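Local coordinates for uncharacterized protein, DUF633, LMOf2365_1472 (Listeria monocytogenes str. 4b F2365, PDB 3GNL) that is uncharacterised but probably methylates N1 of an adenine in tRNA, at residues 123-126 against 131-134; 155-160 against 191-196; 172-175 against 181-184. All coordinates share one frame; numbering follows the deposited sequence. Where two conformers were deposited one is given.

In the fold
Read from the N terminus, the chain closes three loops here, two short and one long. Contact 1 (123-126 with 131-134) closes first, folding helix 129-139 back on strand 120-125, which precedes it. Contact 2 then opens on strand 154-163, which lies beside strand 120-125 in the sheet, and closes only at helix 187-208. Nested inside its loop is contact 3, which brings helices 172-177 and 179-184 together. Contact 1 stands in series with both others. A backbone bond between L123 and M159 joins contacts 1 and 2 within the sheet, and R133 adds side-chain links: NH1 meets the carbonyl oxygen of I175, and NH2 forms a long, weak ion pair with E157.

Contact 1: 123-126 against 131-134; sequences LQPN and QLRE
L132 meets strand 120-125 through a single methyl group, CD1, which two strand residues touch from different sides. CD1 of L132 lies 3.9 Å from CD1 of L123, the end of one leucine against the end of the other. The same L132 CD1 is also 3.9 Å from CB of P125, where it rests against the pyrrolidine ring along the CB-CG bond. The side chains cross obliquely. Both leucines carry CG anti to the carbonyl carbon (chi1 -52° for L123, -65° for L132), and from these torsions each CD1 is brought to the strand-helix interface. All three touching residues are buried, and only carbon atoms meet, with no hydrogen bond between the segments. On the strand, Q124 points its side chain to the other side of the sheet, where OE1 is held by R11. On the helix, R133 leaves the apolar patch and forms a salt bridge with E146. A strand leading directly into a helix packed on the sheet is a beta-alpha unit of the Rossmann-like fold. Around the leucines the packing continues: L123 touches I96 of strand 93-99, L161 of strand 154-163 and L108 of helix 101-110, while L132 lies against I104 and R105 of that same helix.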
loop_
_atom_site.group_PDB
_atom_site.type_symbol
_atom_site.label_atom_id
_atom_site.label_comp_id
_atom_site.label_asym_id
_atom_site.label_seq_id
_atom_site.Cartn_x
_atom_site.Cartn_y
_atom_site.Cartn_z
ATOM N N LEU A 123 1.604 1.663 3.645
ATOM C CA LEU A 123 1.319 1.787 2.196
ATOM C C LEU A 123 0.123 0.898 1.885
ATOM O O LEU A 123 0.001 -0.222 2.406
ATOM C CB LEU A 123 2.537 1.325 1.373
ATOM C CG LEU A 123 3.856 1.957 1.752
ATOM C CD1 LEU A 123 4.930 1.359 0.812
ATOM C CD2 LEU A 123 3.782 3.493 1.664
ATOM N N GLN A 124 -0.775 1.413 1.039
ATOM C CA GLN A 124 -1.957 0.641 0.680
ATOM C C GLN A 124 -2.095 0.733 -0.836
ATOM O O GLN A 124 -2.762 1.613 -1.333
ATOM C CB GLN A 124 -3.182 1.143 1.435
ATOM C CG GLN A 124 -4.451 0.276 1.183
ATOM C CD GLN A 124 -5.195 0.734 -0.046
ATOM O OE1 GLN A 124 -5.585 1.885 -0.117
ATOM N NE2 GLN A 124 -5.350 -0.157 -1.039
ATOM N N PRO A 125 -1.464 -0.205 -1.556
ATOM C CA PRO A 125 -1.549 -0.195 -3.032
ATOM C C PRO A 125 -2.805 -0.903 -3.541
ATOM O O PRO A 125 -3.213 -1.924 -2.986
ATOM C CB PRO A 125 -0.324 -0.980 -3.457
ATOM C CG PRO A 125 -0.147 -2.022 -2.332
ATOM C CD PRO A 125 -0.563 -1.249 -1.062
ATOM N N ASN A 126 -3.393 -0.334 -4.577
ATOM C CA ASN A 126 -4.632 -0.851 -5.173
ATOM C C ASN A 126 -4.341 -1.912 -6.241
ATOM O O ASN A 126 -5.259 -2.549 -6.727
ATOM C CB ASN A 126 -5.414 0.288 -5.805
ATOM C CG ASN A 126 -6.125 1.153 -4.775
ATOM O OD1 ASN A 126 -6.238 0.799 -3.594
ATOM N ND2 ASN A 126 -6.596 2.279 -5.214
ATOM N N GLN A 131 5.290 -4.859 -6.133
ATOM C CA GLN A 131 6.252 -3.827 -6.527
ATOM C C GLN A 131 6.825 -3.162 -5.279
ATOM O O GLN A 131 8.009 -2.824 -5.239
ATOM C CB GLN A 131 5.608 -2.739 -7.360
ATOM C CG GLN A 131 5.209 -3.138 -8.755
ATOM C CD GLN A 131 6.318 -2.870 -9.723
ATOM O OE1 GLN A 131 7.444 -2.561 -9.320
ATOM N NE2 GLN A 131 6.021 -3.003 -11.019
ATOM N N LEU A 132 5.990 -2.973 -4.278
ATOM C CA LEU A 132 6.445 -2.327 -3.052
ATOM C C LEU A 132 7.229 -3.289 -2.160
ATOM O O LEU A 132 8.125 -2.885 -1.397
ATOM C CB LEU A 132 5.239 -1.731 -2.324
ATOM C CG LEU A 132 4.576 -0.600 -3.099
ATOM C CD1 LEU A 132 3.337 -0.176 -2.377
ATOM C CD2 LEU A 132 5.531 0.598 -3.318
ATOM N N ARG A 133 6.945 -4.589 -2.238
ATOM C CA ARG A 133 7.737 -5.558 -1.496
ATOM C C ARG A 133 9.108 -5.693 -2.121
ATOM O O ARG A 133 10.085 -5.851 -1.382
ATOM C CB ARG A 133 6.977 -6.908 -1.322
ATOM C CG ARG A 133 5.601 -6.665 -0.722
ATOM C CD ARG A 133 5.054 -7.923 -0.120
ATOM N NE ARG A 133 3.664 -7.784 0.268
ATOM C CZ ARG A 133 2.620 -8.019 -0.521
ATOM N NH1 ARG A 133 2.788 -8.483 -1.772
ATOM N NH2 ARG A 133 1.386 -7.824 -0.056
ATOM N N GLU A 134 9.203 -5.551 -3.455
ATOM C CA GLU A 134 10.502 -5.514 -4.126
ATOM C C GLU A 134 11.251 -4.281 -3.707
ATOM O O GLU A 134 12.444 -4.391 -3.396
ATOM C CB GLU A 134 10.378 -5.572 -5.651
ATOM C CG GLU A 134 11.717 -5.825 -6.288
ATOM C CD GLU A 134 11.585 -6.284 -7.698
ATOM O OE1 GLU A 134 10.850 -5.632 -8.483
ATOM O OE2 GLU A 134 12.215 -7.325 -8.001
#

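Contact 2: 155-160 against 191-196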
loop_
_atom_site.group_PDB
_atom_site.type_symbol
_atom_site.label_atom_id
_atom_site.label_comp_id
_atom_site.label_asym_id
_atom_site.label_seq_id
_atom_site.Cartn_x
_atom_site.Cartn_y
_atom_site.Cartn_z
ATOM N N VAL A 155 -10.737 -6.463 -2.706
ATOM C CA VAL A 155 -9.732 -6.877 -1.691
ATOM C C VAL A 155 -8.591 -5.850 -1.653
ATOM O O VAL A 155 -8.039 -5.518 -2.692
ATOM C CB VAL A 155 -9.207 -8.321 -1.937
ATOM C CG1 VAL A 155 -8.170 -8.732 -0.874
ATOM C CG2 VAL A 155 -10.343 -9.284 -1.834
ATOM N N TYR A 156 -8.207 -5.390 -0.453
ATOM C CA TYR A 156 -7.152 -4.407 -0.304
ATOM C C TYR A 156 -6.081 -4.963 0.614
ATOM O O TYR A 156 -6.372 -5.522 1.675
ATOM C CB TYR A 156 -7.682 -3.141 0.375
ATOM C CG TYR A 156 -8.744 -2.438 -0.402
ATOM C CD1 TYR A 156 -8.399 -1.654 -1.496
ATOM C CD2 TYR A 156 -10.088 -2.588 -0.062
ATOM C CE1 TYR A 156 -9.388 -1.011 -2.274
ATOM C CE2 TYR A 156 -11.110 -1.945 -0.830
ATOM C CZ TYR A 156 -10.726 -1.160 -1.918
ATOM O OH TYR A 156 -11.692 -0.509 -2.701
ATOM N N GLU A 157 -4.841 -4.716 0.249
ATOM C CA GLU A 157 -3.681 -5.067 1.076
ATOM C C GLU A 157 -3.045 -3.803 1.635
ATOM O O GLU A 157 -2.993 -2.761 0.951
ATOM C CB GLU A 157 -2.639 -5.824 0.245
ATOM C CG GLU A 157 -3.066 -7.235 -0.229
ATOM C CD GLU A 157 -2.316 -7.633 -1.484
ATOM O OE1 GLU A 157 -2.466 -6.962 -2.554
ATOM O OE2 GLU A 157 -1.588 -8.614 -1.408
ATOM N N ILE A 158 -2.566 -3.924 2.877
ATOM C CA ILE A 158 -1.866 -2.809 3.585
ATOM C C ILE A 158 -0.550 -3.387 4.081
ATOM O O ILE A 158 -0.479 -4.546 4.496
ATOM C CB ILE A 158 -2.707 -2.308 4.778
ATOM C CG1 ILE A 158 -4.042 -1.753 4.232
ATOM C CG2 ILE A 158 -1.930 -1.223 5.598
ATOM C CD1 ILE A 158 -5.069 -1.592 5.282
HETATM N N MSE A 159 0.514 -2.608 3.985
HETATM C CA MSE A 159 1.797 -3.066 4.514
HETATM C C MSE A 159 2.426 -1.934 5.323
HETATM O O MSE A 159 2.315 -0.762 4.970
HETATM C CB MSE A 159 2.742 -3.516 3.394
HETATM C CG MSE A 159 3.238 -2.463 2.469
HETATM SE SE MSE A 159 4.440 -3.321 1.124
HETATM C CE MSE A 159 3.021 -4.068 0.024
ATOM N N VAL A 160 3.119 -2.313 6.389
ATOM C CA VAL A 160 3.772 -1.313 7.237
ATOM C C VAL A 160 5.231 -1.640 7.230
ATOM O O VAL A 160 5.584 -2.828 7.366
ATOM C CB VAL A 160 3.226 -1.389 8.644
ATOM C CG1 VAL A 160 3.910 -0.307 9.528
ATOM C CG2 VAL A 160 1.682 -1.240 8.636
ATOM N N SER A 191 -9.057 -17.048 0.042
ATOM C CA SER A 191 -10.087 -16.952 -1.000
ATOM C C SER A 191 -9.600 -16.102 -2.182
ATOM O O SER A 191 -9.850 -16.448 -3.357
ATOM C CB SER A 191 -11.408 -16.488 -0.409
ATOM O OG SER A 191 -11.372 -15.151 -0.031
ATOM N N LYS A 192 -8.909 -15.000 -1.889
ATOM C CA LYS A 192 -8.366 -14.131 -2.946
ATOM C C LYS A 192 -7.437 -14.925 -3.867
ATOM O O LYS A 192 -7.578 -14.899 -5.089
ATOM C CB LYS A 192 -7.600 -12.922 -2.361
ATOM C CG LYS A 192 -6.786 -12.165 -3.445
ATOM C CD LYS A 192 -5.785 -11.124 -2.907
ATOM C CE LYS A 192 -4.949 -10.546 -4.065
ATOM N NZ LYS A 192 -5.773 -9.987 -5.159
ATOM N N TRP A 193 -6.484 -15.642 -3.286
ATOM C CA TRP A 193 -5.480 -16.303 -4.119
ATOM C C TRP A 193 -6.003 -17.551 -4.849
ATOM O O TRP A 193 -5.585 -17.820 -5.977
ATOM C CB TRP A 193 -4.176 -16.543 -3.340
ATOM C CG TRP A 193 -3.556 -15.214 -3.068
ATOM C CD1 TRP A 193 -3.395 -14.632 -1.847
ATOM C CD2 TRP A 193 -3.042 -14.295 -4.043
ATOM N NE1 TRP A 193 -2.814 -13.401 -2.004
ATOM C CE2 TRP A 193 -2.562 -13.177 -3.338
ATOM C CE3 TRP A 193 -2.946 -14.302 -5.454
ATOM C CZ2 TRP A 193 -2.006 -12.060 -3.983
ATOM C CZ3 TRP A 193 -2.387 -13.211 -6.097
ATOM C CH2 TRP A 193 -1.922 -12.103 -5.359
ATOM N N ARG A 194 -6.939 -18.274 -4.238
ATOM C CA ARG A 194 -7.569 -19.377 -4.964
ATOM C C ARG A 194 -8.387 -18.831 -6.146
ATOM O O ARG A 194 -8.394 -19.423 -7.227
ATOM C CB ARG A 194 -8.446 -20.224 -4.029
ATOM C CG ARG A 194 -9.108 -21.413 -4.731
ATOM C CD ARG A 194 -8.031 -22.433 -5.124
ATOM N NE ARG A 194 -7.697 -22.327 -6.534
ATOM C CZ ARG A 194 -6.672 -22.930 -7.113
ATOM N NH1 ARG A 194 -6.485 -22.807 -8.423
ATOM N NH2 ARG A 194 -5.837 -23.657 -6.387
ATOM N N HIS A 195 -9.045 -17.687 -5.939
ATOM C CA HIS A 195 -9.802 -17.020 -7.022
ATOM C C HIS A 195 -8.905 -16.658 -8.173
ATOM O O HIS A 195 -9.217 -16.950 -9.339
ATOM C CB HIS A 195 -10.517 -15.794 -6.473
ATOM C CG HIS A 195 -11.297 -15.024 -7.480
ATOM N ND1 HIS A 195 -12.544 -15.438 -7.897
ATOM C CD2 HIS A 195 -11.088 -13.818 -8.055
ATOM C CE1 HIS A 195 -13.040 -14.560 -8.746
ATOM N NE2 HIS A 195 -12.194 -13.553 -8.842
ATOM N N GLU A 196 -7.770 -16.020 -7.870
ATOM C CA GLU A 196 -6.873 -15.610 -8.953
ATOM C C GLU A 196 -6.297 -16.806 -9.686
ATOM O O GLU A 196 -6.170 -16.765 -10.912
ATOM C CB GLU A 196 -5.761 -14.639 -8.452
ATOM C CG GLU A 196 -6.296 -13.286 -7.832
ATOM C CD GLU A 196 -7.456 -12.589 -8.576
ATOM O OE1 GLU A 196 -7.593 -12.722 -9.792
ATOM O OE2 GLU A 196 -8.228 -11.880 -7.934
HETATM O O HOH W 1 -1.510 -11.267 -0.547
#
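V155 and K192 supply the apolar part of this contact. Methyl CG1 of V155 lies 3.9 Å from CD of K192, so the valine meets the aliphatic shaft of the lysine and not its amine. CG1 stands anti to the backbone N (chi1 -180°), which directs that branch at the helix. The lysine was modelled in two conformers, and this meeting belongs to one of them. In that conformer its chain is extended as far as CE and then bends at chi4, and CE sits above one face of the W193 indole, 3.3 Å from the ring plane and displaced toward the rim.

The polar part runs through water. The water donates to OE2 of E157 over 2.8 Å and accepts from NE1 of W193 over 2.9 Å, lying at the edge of the indole and in its plane. A solvent molecule thus satisfies the indole N-H of a buried tryptophan and bridges strand to helix, while OE2 itself approaches the ring edge at CZ2, 4.3 Å away.

Electrostatics add a looser component. OE1 of E157 is 5.2 Å from NZ of K192, too far for a salt bridge, although the opposite charges may still attract. OE2 has a second, weak partner in R133.

The indole also packs among phenylalanines: F189 and F177 meet it edge-to-face, and the F176 ring meets it with planes about 50° apart. Strand 154-163 is the antiparallel strand inserted between 120-125 and 141-151, giving the 3-2-1-4-5-7-6 order of class I, Rossmann-like methyltransferases. Here helix 187-208, from the helical region after that core, is laid against it.

Contact 3: 172-175 against 181-184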
loop_
_atom_site.group_PDB
_atom_site.type_symbol
_atom_site.label_atom_id
_atom_site.label_comp_id
_atom_site.label_asym_id
_atom_site.label_seq_id
_atom_site.Cartn_x
_atom_site.Cartn_y
_atom_site.Cartn_z
ATOM N N LYS A 172 10.564 -15.266 -3.027
ATOM C CA LYS A 172 9.653 -14.794 -4.064
ATOM C C LYS A 172 8.200 -14.899 -3.571
ATOM O O LYS A 172 7.375 -14.059 -3.938
ATOM C CB LYS A 172 9.878 -15.551 -5.391
ATOM C CG LYS A 172 9.685 -17.014 -5.346
ATOM C CD LYS A 172 10.099 -17.703 -6.706
ATOM C CE LYS A 172 9.913 -19.261 -6.564
ATOM N NZ LYS A 172 9.726 -20.044 -7.862
ATOM N N GLN A 173 7.908 -15.892 -2.738
ATOM C CA GLN A 173 6.567 -16.014 -2.160
ATOM C C GLN A 173 6.278 -14.825 -1.250
ATOM O O GLN A 173 5.185 -14.243 -1.280
ATOM C CB GLN A 173 6.396 -17.311 -1.370
ATOM C CG GLN A 173 6.456 -18.594 -2.226
ATOM C CD GLN A 173 7.867 -19.137 -2.454
ATOM O OE1 GLN A 173 8.896 -18.464 -2.265
ATOM N NE2 GLN A 173 7.918 -20.400 -2.888
ATOM N N GLU A 174 7.255 -14.431 -0.433
ATOM C CA GLU A 174 7.046 -13.271 0.441
ATOM C C GLU A 174 6.809 -12.010 -0.382
ATOM O O GLU A 174 5.980 -11.162 -0.016
ATOM C CB GLU A 174 8.221 -13.124 1.417
ATOM C CG GLU A 174 8.267 -14.235 2.421
ATOM C CD GLU A 174 9.516 -14.194 3.309
ATOM O OE1 GLU A 174 10.601 -13.920 2.790
ATOM O OE2 GLU A 174 9.348 -14.415 4.527
ATOM N N ILE A 175 7.543 -11.806 -1.473
ATOM C CA ILE A 175 7.289 -10.641 -2.341
ATOM C C ILE A 175 5.872 -10.681 -2.968
ATOM O O ILE A 175 5.182 -9.656 -3.047
ATOM C CB ILE A 175 8.392 -10.508 -3.395
ATOM C CG1 ILE A 175 9.619 -9.867 -2.717
ATOM C CG2 ILE A 175 8.023 -9.642 -4.570
ATOM C CD1 ILE A 175 10.846 -9.956 -3.536
ATOM N N LEU A 181 1.265 -11.729 5.608
ATOM C CA LEU A 181 0.016 -12.286 5.133
ATOM C C LEU A 181 0.125 -13.787 4.909
ATOM O O LEU A 181 -0.820 -14.550 5.169
ATOM C CB LEU A 181 -0.427 -11.617 3.820
ATOM C CG LEU A 181 -0.723 -10.101 3.923
ATOM C CD1 LEU A 181 -1.128 -9.585 2.540
ATOM C CD2 LEU A 181 -1.791 -9.761 4.935
ATOM N N LEU A 182 1.285 -14.216 4.444
ATOM C CA LEU A 182 1.352 -15.663 4.193
ATOM C C LEU A 182 1.530 -16.512 5.463
ATOM O O LEU A 182 1.211 -17.685 5.441
ATOM C CB LEU A 182 2.351 -16.001 3.087
ATOM C CG LEU A 182 3.826 -15.869 3.378
ATOM C CD1 LEU A 182 4.357 -17.156 4.062
ATOM C CD2 LEU A 182 4.531 -15.645 2.051
ATOM N N LYS A 183 2.032 -15.919 6.542
ATOM C CA LYS A 183 2.022 -16.578 7.860
ATOM C C LYS A 183 0.603 -16.675 8.451
ATOM O O LYS A 183 0.202 -17.701 8.997
ATOM C CB LYS A 183 2.962 -15.881 8.851
ATOM C CG LYS A 183 4.454 -16.013 8.562
ATOM C CD LYS A 183 5.236 -15.847 9.874
ATOM C CE LYS A 183 6.569 -15.128 9.678
ATOM N NZ LYS A 183 6.905 -14.291 10.877
ATOM N N GLU A 184 -0.148 -15.593 8.315
ATOM C CA GLU A 184 -1.488 -15.470 8.845
ATOM C C GLU A 184 -2.484 -16.397 8.133
ATOM O O GLU A 184 -3.334 -17.007 8.785
ATOM C CB GLU A 184 -1.928 -14.026 8.709
ATOM C CG GLU A 184 -3.309 -13.774 9.265
ATOM C CD GLU A 184 -3.911 -12.394 8.901
ATOM O OE1 GLU A 184 -3.537 -11.745 7.866
ATOM O OE2 GLU A 184 -4.810 -11.966 9.677
#
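L182 presses methyl CD2 against one turn of helix 172-177, and backbone atoms come closest. The carbonyl O of Q173 is 3.7 Å from CD2 of L182, and CA of E174 is 3.8 Å from the same methyl. Side-chain methylenes complete the surface: CG of E174 approaches CD2 of L182 to 4.0 Å, and CB of Q173 lies slightly farther off. One branch of the leucine therefore rests over the peptide joining Q173 to E174.

An unusual torsion serves this approach. L182 holds CG between the backbone N and the carbonyl carbon (chi1 72°), the crowded position, and this swings the isobutyl group across to the other helix. F189 of helix 187-208 touches the leucine as well.

In the next shell, Q173 starts out toward L182, but its amide turns off, and NE2 is bonded to D233 on helix 215-235. E174 extends beyond CG, and its OE1 receives the backbone N-H of T171. Farther out, each helix has polar partners in other parts of the fold: the N-H of L181 is bonded to E146, and the carbonyl of I175 is taken by R133. The contact thus packs two short consecutive helices, 172-177 and 179-184, in the segment between strand 154-163 and helix 187-208.

E174 sits in the first turn of its helix, where the helix dipole would probably help to keep its carboxylate ionised. No hydrogen bond crosses between the segments. Across them the contact is dispersion between the CD2 methyl and the main chain and first side-chain carbons of Q173 and E174, while the polar bonds nearby go to T171, D233, E146 and R133.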